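Local coordinates for protein N-acetyl-beta-D glucosaminidase (Rhizomucor miehei CAU432, PDB 4ZM6) that probably hydrolyses beta-N-acetylglucosaminides with a family 3 glycosidase region and acetylates glucosamine with a GCN5-related region that binds acetyl-CoA, at residues V371-T376 against Y495-E500; I450-A455 against V477-N482; A599-V604 against Q612-M617; I647-T652 against K677-D682. All coordinates share one frame; numbering follows the deposited sequence.

Contact 1: V371-T376 against Y495-E500; sequences VPTVVT and YLVTYE
T373 and V497 form the central antiparallel hydrogen-bonded pair of this contact. T373 N donates to V497 O at 3.0 Å, and V497 N donates to T373 O at 2.9 Å. Farther along, Y495 O accepts two amides, from V375 N at 2.9 Å and from T376 N at 3.2 Å. Y495 N answers with a bond to T376 O. V375 and T376 therefore both face Y495, which makes a classic beta bulge and shifts the register by one residue.

The polar side chains meet beyond the end of strand 494-497. T373 OG1 lies 2.6 Å from Y499 OH in a hydrogen bond, and either hydroxyl could be the donor. T373 OG1 stands beside the backbone N (chi1 -45°), which brings it to the ring edge of Y499, near the ring plane. V371 O comes to the same edge. S521 OG is hydrogen-bonded to both T373 OG1 and V371 O.

Apolar contacts fill the rest. V375 CB sits at the edge of the Y495 ring, 3.7 Å from Y495 CD2, and the two side chains point the same way. V375 CG2 meets V497 CG2 nearly at a right angle, at 3.9 Å. V371 CG1 passes Y499 CD2 in the opposite direction. The hydroxyl of Y495 is held elsewhere, by P483 O.

The contact is buried throughout. Within this chain, strand 373-377 is an outermost strand of a mixed six-stranded sheet. It is joined to strand 494-497 by main-chain bonds, and the hydroxyl pair carries the junction past the end of the regular pairing.

Contact 2: I450-A455 against V477-N482; sequences IGTANA and VAAVMN
V477 meets T452 through methyl groups, with V477 CG1 3.8 Å from T452 CG2 and the side chains nearly perpendicular. A478 carries the first two rungs of the parallel ladder. A478 N donates to I450 O at 3.0 Å, and A478 O accepts from T452 N at 3.1 Å. A479 lies against the threonine, its CB close to T452 OG1. That hydroxyl has its polar partner in D485.

V480 closes the ladder, with V480 N bonded to T452 O at 3.0 Å and a V480 methyl near the same oxygen. M481 turns toward the first segment. M481 SD lies 3.6 Å from A453 CB, and the bend at chi3 (79°) carries M481 CE toward N454 ND2. N482 ends the run. N482 N donates to N454 OD1 at 2.8 Å, tilted 21° from the carbonyl plane, and the two side-chain amides are turned about 45° apart. An asparagine side chain thus continues the pairing after the strands stop.

Both strands belong to the beta-alpha-beta crossover of strand 447-452, helix 459-471 and strand 475-479. The helix packs on I450 and T452, in an arrangement characteristic of parallel alpha/beta sheets.

Contact 3: A599-V604 against Q612-M617; sequences ATQIVV and QLMLLM. With ACO (acetyl coenzyme *a), chain C.
Q601 NE2 is gripped by two acceptors, Q612 OE1 across the hairpin at 2.8 Å and Y653 O beyond it. Q612 OE1 lies in the amide plane of Q601. The nitrogen, however, stands above the carbonyl plane of Q612, with the amide planes 42° apart. The two side chains lie side by side, pointing the same way and extended beyond CG. K580 N bonds to Q601 OE1 and T652 OG1 to Q612 NE2, so both amides are fixed at each end.

The backbones of the same pair are joined by Q601 N to Q612 O, 3.1 Å, and Q612 N to Q601 O, 2.8 Å. A599 N then donates to L615 O at 2.8 Å. M614 and L615 both face A599, a classic beta bulge, and their amides reach A599 O only through weak bonds. M614 SD lies near Q601 CB, 3.9 Å away.

Just after the bulge, L616 N donates to the acetyl oxygen O of acetyl-CoA at 3.0 Å. A bulge at this strand and a main-chain hold on the thioester are features of the GNAT fold. Helix 627-642 packs on T600 and L616, helix 546-561 packs on L615 and M617, and strand 646-649 pairs with strand 608-618 on the side away from strand 594-605.

Contact 4: I647-T652 against K677-D682; sequences IKLGST and KGWRMD
L649 and W679 both carry CG beside the backbone N, and the W679 ring stands nearly perpendicular to its CA-CB-CG plane (chi2 89°). This turns one indole face to the leucine. L649 CD2 sits 3.6 Å from the centroid of the six-membered ring, only 9° off the normal, a CH-pi contact. L649 CG follows over the same face, 3.6 Å from W679 CE3.

Other parts of the indole meet the rest of the strand. I647 CG2 approaches W679 CH2 at 3.6 Å, with the side chains nearly perpendicular. W679 CZ3 comes 3.5 Å from I647 O, obliquely. The other leucine methyl, L649 CD1, touches M681 SD at 3.6 Å, where the bend at chi2 puts the sulfur; the bend at chi3 keeps M681 CE near the same methyl.

Helix 665-677 ends at a Schellman motif, with G678 at positive phi, and the chain then delivers W679 to strand 646-649. F674 packs edge-to-face with the indole.

The contact is almost wholly apolar. The one polar atom of the indole, NE1, is hydrogen-bonded to H632 NE2, which together with the leucine should fix the ring's rotation. Strand 646-649 is thereby tied to the end of the helix close to the acetyl-CoA pocket, which G650 helps to line.

In the fold
The contacts form two pairs. Contacts 1 and 2 have centres 9 Å apart and share one six-stranded sheet. L496 bonds to V477 and A479, joining them directly. Along the chain, contact 2 is nested inside the loop closed by contact 1. Contacts 3 and 4 have centres 10 Å apart and meet in the acetyltransferase sheet, where L613 bonds to K648 and G650. Contact 3 holds acetyl-CoA directly, while the side chain of L649 in contact 4 lies about 5 Å from it. The pairs are far apart: centres of contacts 1 and 3 are 36 Å apart. Even so, the P372 side chain is about 12 Å from the cofactor and about 8 Å from that of R520, which binds it.

Contact 1: V371-T376 against Y495-E500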
loop_
_atom_site.group_PDB
_atom_site.type_symbol
_atom_site.label_atom_id
_atom_site.label_comp_id
_atom_site.label_asym_id
_atom_site.label_seq_id
_atom_site.Cartn_x
_atom_site.Cartn_y
_atom_site.Cartn_z
ATOM N N VAL A 371 26.145 -5.971 -11.503
ATOM C CA VAL A 371 25.980 -4.545 -11.163
ATOM C C VAL A 371 25.962 -3.581 -12.362
ATOM O O VAL A 371 24.958 -2.908 -12.584
ATOM C CB VAL A 371 27.033 -4.087 -10.127
ATOM C CG1 VAL A 371 27.100 -2.569 -10.028
ATOM C CG2 VAL A 371 26.723 -4.689 -8.761
ATOM N N PRO A 372 27.059 -3.493 -13.131
ATOM C CA PRO A 372 27.048 -2.437 -14.142
ATOM C C PRO A 372 25.971 -2.616 -15.211
ATOM O O PRO A 372 25.583 -3.742 -15.529
ATOM C CB PRO A 372 28.446 -2.521 -14.761
ATOM C CG PRO A 372 28.867 -3.925 -14.541
ATOM C CD PRO A 372 28.261 -4.337 -13.232
ATOM N N THR A 373 25.505 -1.487 -15.739
ATOM C CA THR A 373 24.435 -1.440 -16.719
ATOM C C THR A 373 24.953 -0.844 -18.029
ATOM O O THR A 373 25.648 0.169 -18.020
ATOM C CB THR A 373 23.272 -0.555 -16.221
ATOM O OG1 THR A 373 22.968 -0.863 -14.855
ATOM C CG2 THR A 373 22.037 -0.755 -17.078
ATOM N N VAL A 374 24.616 -1.481 -19.147
ATOM C CA VAL A 374 24.811 -0.896 -20.465
ATOM C C VAL A 374 23.548 -0.099 -20.740
ATOM O O VAL A 374 22.460 -0.671 -20.828
ATOM C CB VAL A 374 24.995 -1.975 -21.541
ATOM C CG1 VAL A 374 25.094 -1.342 -22.917
ATOM C CG2 VAL A 374 26.231 -2.817 -21.238
ATOM N N VAL A 375 23.694 1.217 -20.867
ATOM C CA VAL A 375 22.553 2.119 -20.953
ATOM C C VAL A 375 22.167 2.376 -22.410
ATOM O O VAL A 375 20.988 2.336 -22.763
ATOM C CB VAL A 375 22.857 3.442 -20.229
ATOM C CG1 VAL A 375 21.664 4.384 -20.288
ATOM C CG2 VAL A 375 23.246 3.172 -18.786
ATOM N N THR A 376 23.154 2.651 -23.252
ATOM C CA THR A 376 22.911 2.739 -24.688
ATOM C C THR A 376 23.999 2.007 -25.446
ATOM O O THR A 376 25.110 1.828 -24.956
ATOM C CB THR A 376 22.805 4.199 -25.197
ATOM O OG1 THR A 376 24.033 4.894 -24.964
ATOM C CG2 THR A 376 21.664 4.933 -24.496
ATOM N N TYR A 495 27.266 3.848 -24.080
ATOM C CA TYR A 495 27.452 4.387 -22.734
ATOM C C TYR A 495 27.036 3.345 -21.696
ATOM O O TYR A 495 26.037 2.644 -21.878
ATOM C CB TYR A 495 26.599 5.652 -22.587
ATOM C CG TYR A 495 26.560 6.275 -21.202
ATOM C CD1 TYR A 495 27.634 7.008 -20.713
ATOM C CD2 TYR A 495 25.426 6.161 -20.398
ATOM C CE1 TYR A 495 27.593 7.585 -19.454
ATOM C CE2 TYR A 495 25.375 6.736 -19.141
ATOM C CZ TYR A 495 26.460 7.446 -18.676
ATOM O OH TYR A 495 26.410 8.024 -17.433
ATOM N N LEU A 496 27.814 3.243 -20.620
ATOM C CA LEU A 496 27.513 2.319 -19.520
ATOM C C LEU A 496 27.817 2.975 -18.180
ATOM O O LEU A 496 28.457 4.019 -18.128
ATOM C CB LEU A 496 28.299 1.005 -19.655
ATOM C CG LEU A 496 29.818 1.033 -19.417
ATOM C CD1 LEU A 496 30.303 -0.300 -18.866
ATOM C CD2 LEU A 496 30.580 1.395 -20.684
ATOM N N VAL A 497 27.358 2.357 -17.099
ATOM C CA VAL A 497 27.500 2.933 -15.765
ATOM C C VAL A 497 27.878 1.854 -14.751
ATOM O O VAL A 497 27.422 0.712 -14.851
ATOM C CB VAL A 497 26.210 3.665 -15.328
ATOM C CG1 VAL A 497 25.974 4.884 -16.210
ATOM C CG2 VAL A 497 24.998 2.738 -15.367
ATOM N N THR A 498 28.735 2.219 -13.799
ATOM C CA THR A 498 29.241 1.277 -12.807
ATOM C C THR A 498 28.781 1.619 -11.400
ATOM O O THR A 498 29.015 0.843 -10.474
ATOM C CB THR A 498 30.784 1.219 -12.821
ATOM O OG1 THR A 498 31.333 2.349 -12.129
ATOM C CG2 THR A 498 31.311 1.187 -14.259
ATOM N N TYR A 499 28.161 2.789 -11.235
ATOM C CA TYR A 499 27.606 3.231 -9.951
ATOM C C TYR A 499 28.635 3.419 -8.820
ATOM O O TYR A 499 28.255 3.779 -7.703
ATOM C CB TYR A 499 26.491 2.275 -9.484
ATOM C CG TYR A 499 25.434 1.988 -10.531
ATOM C CD1 TYR A 499 24.461 2.936 -10.841
ATOM C CD2 TYR A 499 25.401 0.773 -11.208
ATOM C CE1 TYR A 499 23.490 2.684 -11.797
ATOM C CE2 TYR A 499 24.435 0.512 -12.168
ATOM C CZ TYR A 499 23.481 1.472 -12.457
ATOM O OH TYR A 499 22.512 1.220 -13.405
ATOM N N GLU A 500 29.917 3.172 -9.094
ATOM C CA GLU A 500 30.987 3.403 -8.115
ATOM C C GLU A 500 32.342 3.129 -8.752
ATOM O O GLU A 500 32.441 2.342 -9.696
ATOM C CB GLU A 500 30.816 2.533 -6.863
ATOM C CG GLU A 500 30.858 1.035 -7.117
ATOM C CD GLU A 500 30.535 0.238 -5.869
ATOM O OE1 GLU A 500 31.455 -0.407 -5.318
ATOM O OE2 GLU A 500 29.363 0.276 -5.431
#

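Contact 2: I450-A455 against V477-N482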
loop_
_atom_site.group_PDB
_atom_site.type_symbol
_atom_site.label_atom_id
_atom_site.label_comp_id
_atom_site.label_asym_id
_atom_site.label_seq_id
_atom_site.Cartn_x
_atom_site.Cartn_y
_atom_site.Cartn_z
ATOM N N ILE A 450 36.508 6.318 -22.697
ATOM C CA ILE A 450 36.606 7.475 -21.819
ATOM C C ILE A 450 35.957 7.173 -20.476
ATOM O O ILE A 450 34.863 6.613 -20.415
ATOM C CB ILE A 450 35.998 8.730 -22.463
ATOM C CG1 ILE A 450 36.721 9.013 -23.782
ATOM C CG2 ILE A 450 36.137 9.921 -21.527
ATOM C CD1 ILE A 450 36.252 10.250 -24.512
ATOM N N GLY A 451 36.666 7.526 -19.408
ATOM C CA GLY A 451 36.192 7.340 -18.047
ATOM C C GLY A 451 35.744 8.676 -17.504
ATOM O O GLY A 451 36.568 9.568 -17.271
ATOM N N THR A 452 34.435 8.836 -17.329
ATOM C CA THR A 452 33.898 10.025 -16.678
ATOM C C THR A 452 33.605 9.723 -15.218
ATOM O O THR A 452 33.291 8.594 -14.855
ATOM C CB THR A 452 32.625 10.547 -17.365
ATOM O OG1 THR A 452 31.536 9.645 -17.130
ATOM C CG2 THR A 452 32.860 10.711 -18.867
ATOM N N ALA A 453 33.749 10.748 -14.391
ATOM C CA ALA A 453 33.412 10.686 -12.983
ATOM C C ALA A 453 32.689 11.989 -12.671
ATOM O O ALA A 453 33.326 13.033 -12.505
ATOM C CB ALA A 453 34.671 10.542 -12.148
ATOM N N ASN A 454 31.357 11.920 -12.635
ATOM C CA ASN A 454 30.493 13.092 -12.440
ATOM C C ASN A 454 30.808 14.231 -13.415
ATOM O O ASN A 454 31.015 15.378 -13.012
ATOM C CB ASN A 454 30.541 13.572 -10.979
ATOM C CG ASN A 454 29.813 12.633 -10.024
ATOM O OD1 ASN A 454 29.091 11.731 -10.446
ATOM N ND2 ASN A 454 29.989 12.851 -8.726
ATOM N N ALA A 455 30.855 13.899 -14.705
ATOM C CA ALA A 455 31.000 14.899 -15.761
ATOM C C ALA A 455 29.948 15.999 -15.614
ATOM O O ALA A 455 30.262 17.178 -15.744
ATOM C CB ALA A 455 30.903 14.244 -17.131
ATOM N N VAL A 477 31.813 5.133 -23.515
ATOM C CA VAL A 477 31.938 5.986 -22.336
ATOM C C VAL A 477 31.427 5.271 -21.082
ATOM O O VAL A 477 30.266 4.864 -21.021
ATOM C CB VAL A 477 31.161 7.300 -22.527
ATOM C CG1 VAL A 477 31.307 8.195 -21.300
ATOM C CG2 VAL A 477 31.635 8.011 -23.789
ATOM N N ALA A 478 32.305 5.126 -20.091
ATOM C CA ALA A 478 31.957 4.513 -18.811
ATOM C C ALA A 478 31.979 5.557 -17.701
ATOM O O ALA A 478 33.049 6.067 -17.353
ATOM C CB ALA A 478 32.933 3.393 -18.487
ATOM N N ALA A 479 30.802 5.872 -17.154
ATOM C CA ALA A 479 30.679 6.772 -16.000
ATOM C C ALA A 479 30.721 5.973 -14.698
ATOM O O ALA A 479 29.914 5.067 -14.483
ATOM C CB ALA A 479 29.394 7.575 -16.089
ATOM N N VAL A 480 31.661 6.313 -13.825
ATOM C CA VAL A 480 31.942 5.479 -12.661
ATOM C C VAL A 480 31.488 6.086 -11.330
ATOM O O VAL A 480 31.577 5.433 -10.293
ATOM C CB VAL A 480 33.437 5.094 -12.601
ATOM C CG1 VAL A 480 33.840 4.411 -13.894
ATOM C CG2 VAL A 480 34.328 6.305 -12.347
ATOM N N MET A 481 31.012 7.328 -11.351
ATOM C CA MET A 481 30.393 7.915 -10.162
ATOM C C MET A 481 28.868 7.940 -10.351
ATOM O O MET A 481 28.249 6.876 -10.346
ATOM C CB MET A 481 31.018 9.275 -9.849
ATOM C CG MET A 481 32.466 9.132 -9.415
ATOM S SD MET A 481 33.271 10.655 -8.887
ATOM C CE MET A 481 32.627 10.836 -7.220
ATOM N N ASN A 482 28.257 9.106 -10.530
ATOM C CA ASN A 482 26.826 9.138 -10.807
ATOM C C ASN A 482 26.546 8.698 -12.241
ATOM O O ASN A 482 27.318 9.012 -13.144
ATOM C CB ASN A 482 26.249 10.537 -10.581
ATOM C CG ASN A 482 26.331 10.978 -9.133
ATOM O OD1 ASN A 482 26.501 10.162 -8.223
ATOM N ND2 ASN A 482 26.205 12.280 -8.910
#

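Contact 3: A599-V604 against Q612-M617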
loop_
_atom_site.group_PDB
_atom_site.type_symbol
_atom_site.label_atom_id
_atom_site.label_comp_id
_atom_site.label_asym_id
_atom_site.label_seq_id
_atom_site.Cartn_x
_atom_site.Cartn_y
_atom_site.Cartn_z
ATOM N N ALA A 599 4.996 -19.824 -2.974
ATOM C CA ALA A 599 4.005 -19.998 -1.913
ATOM C C ALA A 599 4.650 -19.719 -0.568
ATOM O O ALA A 599 5.852 -19.909 -0.401
ATOM C CB ALA A 599 3.445 -21.403 -1.938
ATOM N N THR A 600 3.827 -19.340 0.403
ATOM C CA THR A 600 4.295 -18.644 1.597
ATOM C C THR A 600 3.220 -18.615 2.689
ATOM O O THR A 600 2.056 -18.344 2.414
ATOM C CB THR A 600 4.717 -17.201 1.226
ATOM O OG1 THR A 600 6.123 -17.166 0.982
ATOM C CG2 THR A 600 4.391 -16.188 2.322
ATOM N N GLN A 601 3.627 -18.888 3.925
ATOM C CA GLN A 601 2.735 -18.788 5.077
ATOM C C GLN A 601 3.510 -18.341 6.312
ATOM O O GLN A 601 4.737 -18.444 6.351
ATOM C CB GLN A 601 1.992 -20.117 5.320
ATOM C CG GLN A 601 2.755 -21.238 6.018
ATOM C CD GLN A 601 1.826 -22.325 6.563
ATOM O OE1 GLN A 601 0.604 -22.264 6.402
ATOM N NE2 GLN A 601 2.406 -23.324 7.216
ATOM N N ILE A 602 2.790 -17.819 7.302
ATOM C CA ILE A 602 3.395 -17.391 8.562
ATOM C C ILE A 602 2.678 -18.081 9.716
ATOM O O ILE A 602 1.450 -18.038 9.811
ATOM C CB ILE A 602 3.338 -15.857 8.740
ATOM C CG1 ILE A 602 4.299 -15.180 7.765
ATOM C CG2 ILE A 602 3.700 -15.457 10.167
ATOM C CD1 ILE A 602 4.118 -13.678 7.665
ATOM N N VAL A 603 3.462 -18.709 10.586
ATOM C CA VAL A 603 2.947 -19.479 11.711
ATOM C C VAL A 603 3.623 -18.997 12.986
ATOM O O VAL A 603 4.782 -18.593 12.964
ATOM C CB VAL A 603 3.219 -20.986 11.506
ATOM C CG1 VAL A 603 3.056 -21.771 12.800
ATOM C CG2 VAL A 603 2.297 -21.541 10.433
ATOM N N VAL A 604 2.893 -19.041 14.095
ATOM C CA VAL A 604 3.440 -18.662 15.393
ATOM C C VAL A 604 3.901 -19.901 16.175
ATOM O O VAL A 604 3.136 -20.847 16.355
ATOM C CB VAL A 604 2.399 -17.884 16.216
ATOM C CG1 VAL A 604 2.977 -17.502 17.566
ATOM C CG2 VAL A 604 1.945 -16.645 15.458
ATOM N N GLN A 612 7.347 -19.373 6.517
ATOM C CA GLN A 612 7.634 -20.624 5.847
ATOM C C GLN A 612 7.534 -20.409 4.352
ATOM O O GLN A 612 6.503 -19.951 3.860
ATOM C CB GLN A 612 6.662 -21.705 6.299
ATOM C CG GLN A 612 6.655 -21.939 7.802
ATOM C CD GLN A 612 5.981 -23.248 8.195
ATOM O OE1 GLN A 612 5.111 -23.757 7.483
ATOM N NE2 GLN A 612 6.386 -23.804 9.332
ATOM N N LEU A 613 8.622 -20.712 3.642
ATOM C CA LEU A 613 8.650 -20.642 2.189
ATOM C C LEU A 613 8.209 -22.008 1.691
ATOM O O LEU A 613 9.010 -22.935 1.583
ATOM C CB LEU A 613 10.047 -20.268 1.685
ATOM C CG LEU A 613 10.149 -19.672 0.273
ATOM C CD1 LEU A 613 11.550 -19.153 -0.001
ATOM C CD2 LEU A 613 9.786 -20.688 -0.785
ATOM N N MET A 614 6.917 -22.122 1.401
ATOM C CA MET A 614 6.294 -23.413 1.124
ATOM C C MET A 614 6.779 -23.982 -0.199
ATOM O O MET A 614 7.008 -25.183 -0.327
ATOM C CB MET A 614 4.765 -23.279 1.089
ATOM C CG MET A 614 4.129 -22.810 2.392
ATOM S SD MET A 614 2.382 -22.390 2.190
ATOM C CE MET A 614 1.685 -24.017 1.931
ATOM N N LEU A 615 6.915 -23.116 -1.191
ATOM C CA LEU A 615 7.299 -23.556 -2.521
ATOM C C LEU A 615 7.850 -22.381 -3.316
ATOM O O LEU A 615 7.401 -21.243 -3.146
ATOM C CB LEU A 615 6.094 -24.164 -3.240
ATOM C CG LEU A 615 6.350 -24.830 -4.590
ATOM C CD1 LEU A 615 7.057 -26.160 -4.409
ATOM C CD2 LEU A 615 5.040 -25.029 -5.334
ATOM N N LEU A 616 8.842 -22.671 -4.155
ATOM C CA LEU A 616 9.378 -21.719 -5.115
ATOM C C LEU A 616 9.666 -22.519 -6.365
ATOM O O LEU A 616 10.367 -23.522 -6.298
ATOM C CB LEU A 616 10.672 -21.100 -4.589
ATOM C CG LEU A 616 11.087 -19.686 -5.026
ATOM C CD1 LEU A 616 12.611 -19.582 -5.065
ATOM C CD2 LEU A 616 10.503 -19.270 -6.369
ATOM N N MET A 617 9.116 -22.099 -7.498
ATOM C CA MET A 617 9.294 -22.836 -8.751
ATOM C C MET A 617 9.137 -21.907 -9.944
ATOM O O MET A 617 8.303 -21.000 -9.915
ATOM C CB MET A 617 8.273 -23.977 -8.843
ATOM C CG MET A 617 6.867 -23.527 -9.233
ATOM S SD MET A 617 5.529 -24.719 -8.998
ATOM C CE MET A 617 6.221 -26.166 -9.775
HETATM N N1A ACO C . 22.485 -14.122 -16.989
HETATM C C2A ACO C . 23.354 -15.082 -16.594
HETATM N N3A ACO C . 23.147 -15.866 -15.512
HETATM C C4A ACO C . 22.027 -15.739 -14.751
HETATM C C5A ACO C . 21.043 -14.705 -15.122
HETATM C C6A ACO C . 21.331 -13.878 -16.317
HETATM N N6A ACO C . 20.461 -12.918 -16.712
HETATM N N7A ACO C . 20.056 -14.771 -14.223
HETATM C C8A ACO C . 20.370 -15.756 -13.342
HETATM N N9A ACO C . 21.550 -16.330 -13.650
HETATM C C1B ACO C . 22.186 -17.446 -12.895
HETATM C C2B ACO C . 23.185 -16.945 -11.854
HETATM O O2B ACO C . 24.400 -17.703 -11.933
HETATM C C3B ACO C . 22.496 -17.093 -10.506
HETATM O O3B ACO C . 23.371 -17.474 -9.427
HETATM P P3B ACO C . 24.035 -18.931 -9.158
HETATM O O7A ACO C . 22.992 -19.699 -8.372
HETATM O O8A ACO C . 24.381 -19.489 -10.520
HETATM O O9A ACO C . 25.246 -18.586 -8.337
HETATM C C4B ACO C . 21.367 -18.088 -10.766
HETATM O O4B ACO C . 21.178 -18.178 -12.187
HETATM C C5B ACO C . 20.080 -17.661 -10.071
HETATM O O5B ACO C . 18.990 -18.194 -10.810
HETATM P P1A ACO C . 17.616 -17.396 -11.004
HETATM O O1A ACO C . 17.416 -17.205 -12.489
HETATM O O2A ACO C . 17.517 -16.212 -10.080
HETATM O O3A ACO C . 16.679 -18.566 -10.432
HETATM P P2A ACO C . 15.737 -19.419 -11.402
HETATM O O4A ACO C . 14.807 -18.457 -12.105
HETATM O O5A ACO C . 16.577 -20.353 -12.224
HETATM O O6A ACO C . 14.929 -20.275 -10.312
HETATM C CBP ACO C . 14.803 -22.293 -8.977
HETATM C CCP ACO C . 15.632 -21.083 -9.369
HETATM C CDP ACO C . 13.519 -21.841 -8.298
HETATM C CEP ACO C . 15.608 -23.129 -7.994
HETATM C CAP ACO C . 14.509 -23.070 -10.263
HETATM O OAP ACO C . 15.673 -23.788 -10.660
HETATM C C9P ACO C . 13.348 -24.015 -10.143
HETATM O O9P ACO C . 12.241 -23.640 -10.507
HETATM N N8P ACO C . 13.566 -25.239 -9.666
HETATM C C7P ACO C . 12.483 -26.200 -9.585
HETATM C C6P ACO C . 12.821 -27.406 -8.727
HETATM C C5P ACO C . 12.941 -27.135 -7.238
HETATM O O5P ACO C . 13.661 -27.903 -6.624
HETATM N N4P ACO C . 12.268 -26.145 -6.628
HETATM C C3P ACO C . 12.330 -25.939 -5.178
HETATM C C2P ACO C . 11.228 -26.685 -4.417
HETATM S S1P ACO C . 11.592 -26.898 -2.691
HETATM C C ACO C . 10.959 -25.551 -1.955
HETATM O O ACO C . 10.474 -24.652 -2.620
HETATM C CH3 ACO C . 11.020 -25.487 -0.463
#

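Contact 4: I647-T652 against K677-D682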
loop_
_atom_site.group_PDB
_atom_site.type_symbol
_atom_site.label_atom_id
_atom_site.label_comp_id
_atom_site.label_asym_id
_atom_site.label_seq_id
_atom_site.Cartn_x
_atom_site.Cartn_y
_atom_site.Cartn_z
ATOM N N ILE A 647 12.887 -18.008 9.511
ATOM C CA ILE A 647 12.298 -18.417 8.246
ATOM C C ILE A 647 12.739 -19.839 7.923
ATOM O O ILE A 647 13.852 -20.229 8.258
ATOM C CB ILE A 647 12.686 -17.456 7.094
ATOM C CG1 ILE A 647 12.843 -16.018 7.599
ATOM C CG2 ILE A 647 11.623 -17.465 6.007
ATOM C CD1 ILE A 647 13.324 -15.044 6.536
ATOM N N LYS A 648 11.858 -20.599 7.269
ATOM C CA LYS A 648 12.065 -22.028 7.003
ATOM C C LYS A 648 11.915 -22.346 5.520
ATOM O O LYS A 648 11.064 -21.775 4.854
ATOM C CB LYS A 648 11.030 -22.837 7.795
ATOM C CG LYS A 648 11.103 -24.350 7.622
ATOM C CD LYS A 648 9.863 -25.041 8.177
ATOM C CE LYS A 648 10.184 -26.423 8.728
ATOM N NZ LYS A 648 10.800 -27.312 7.707
ATOM N N LEU A 649 12.730 -23.263 5.009
ATOM C CA LEU A 649 12.525 -23.805 3.666
ATOM C C LEU A 649 11.542 -24.965 3.759
ATOM O O LEU A 649 11.764 -25.919 4.516
ATOM C CB LEU A 649 13.831 -24.301 3.037
ATOM C CG LEU A 649 14.786 -23.293 2.399
ATOM C CD1 LEU A 649 15.931 -24.037 1.724
ATOM C CD2 LEU A 649 14.083 -22.390 1.398
ATOM N N GLY A 650 10.476 -24.889 2.968
ATOM C CA GLY A 650 9.374 -25.834 3.063
ATOM C C GLY A 650 8.432 -25.386 4.156
ATOM O O GLY A 650 8.559 -24.277 4.674
ATOM N N SER A 651 7.482 -26.240 4.513
ATOM C CA SER A 651 6.522 -25.900 5.555
ATOM C C SER A 651 6.219 -27.091 6.450
ATOM O O SER A 651 6.587 -28.226 6.151
ATOM C CB SER A 651 5.232 -25.346 4.936
ATOM O OG SER A 651 4.902 -26.008 3.725
ATOM N N THR A 652 5.558 -26.808 7.567
ATOM C CA THR A 652 5.085 -27.844 8.476
ATOM C C THR A 652 3.687 -28.309 8.037
ATOM O O THR A 652 3.553 -29.390 7.454
ATOM C CB THR A 652 5.071 -27.334 9.928
ATOM O OG1 THR A 652 4.430 -26.060 9.973
ATOM C CG2 THR A 652 6.483 -27.178 10.458
ATOM N N LYS A 677 22.065 -17.992 -1.472
ATOM C CA LYS A 677 21.353 -16.774 -1.065
ATOM C C LYS A 677 21.490 -16.502 0.431
ATOM O O LYS A 677 21.154 -15.412 0.891
ATOM C CB LYS A 677 19.860 -16.872 -1.395
ATOM C CG LYS A 677 19.538 -17.053 -2.868
ATOM C CD LYS A 677 19.442 -15.732 -3.605
ATOM C CE LYS A 677 19.049 -15.953 -5.055
ATOM N NZ LYS A 677 19.536 -14.854 -5.932
ATOM N N GLY A 678 21.951 -17.493 1.192
ATOM C CA GLY A 678 22.195 -17.315 2.624
ATOM C C GLY A 678 21.488 -18.291 3.548
ATOM O O GLY A 678 21.705 -18.246 4.757
ATOM N N TRP A 679 20.641 -19.162 2.997
ATOM C CA TRP A 679 19.941 -20.163 3.799
ATOM C C TRP A 679 20.933 -21.147 4.396
ATOM O O TRP A 679 21.811 -21.635 3.694
ATOM C CB TRP A 679 18.918 -20.935 2.952
ATOM C CG TRP A 679 17.699 -20.146 2.567
ATOM C CD1 TRP A 679 17.542 -19.364 1.462
ATOM C CD2 TRP A 679 16.462 -20.072 3.285
ATOM N NE1 TRP A 679 16.293 -18.807 1.452
ATOM C CE2 TRP A 679 15.607 -19.225 2.556
ATOM C CE3 TRP A 679 15.998 -20.632 4.476
ATOM C CZ2 TRP A 679 14.310 -18.931 2.969
ATOM C CZ3 TRP A 679 14.709 -20.340 4.887
ATOM C CH2 TRP A 679 13.881 -19.494 4.136
ATOM N N ARG A 680 20.776 -21.439 5.685
ATOM C CA ARG A 680 21.620 -22.410 6.376
ATOM C C ARG A 680 21.034 -23.834 6.274
ATOM O O ARG A 680 20.175 -24.219 7.071
ATOM C CB ARG A 680 21.808 -21.992 7.843
ATOM N N MET A 681 21.514 -24.607 5.298
ATOM C CA MET A 681 21.053 -25.988 5.083
ATOM C C MET A 681 21.689 -26.935 6.103
ATOM O O MET A 681 22.852 -26.774 6.458
ATOM C CB MET A 681 21.409 -26.487 3.673
ATOM C CG MET A 681 21.045 -25.557 2.520
ATOM S SD MET A 681 19.284 -25.213 2.323
ATOM C CE MET A 681 18.665 -26.816 1.817
ATOM N N ASP A 682 20.930 -27.934 6.551
ATOM C CA ASP A 682 21.426 -28.922 7.513
ATOM C C ASP A 682 22.380 -29.913 6.855
ATOM O O ASP A 682 22.319 -30.141 5.645
ATOM C CB ASP A 682 20.263 -29.695 8.145
ATOM C CG ASP A 682 19.377 -28.822 9.024
ATOM O OD1 ASP A 682 19.472 -27.577 8.961
ATOM O OD2 ASP A 682 18.570 -29.394 9.783
#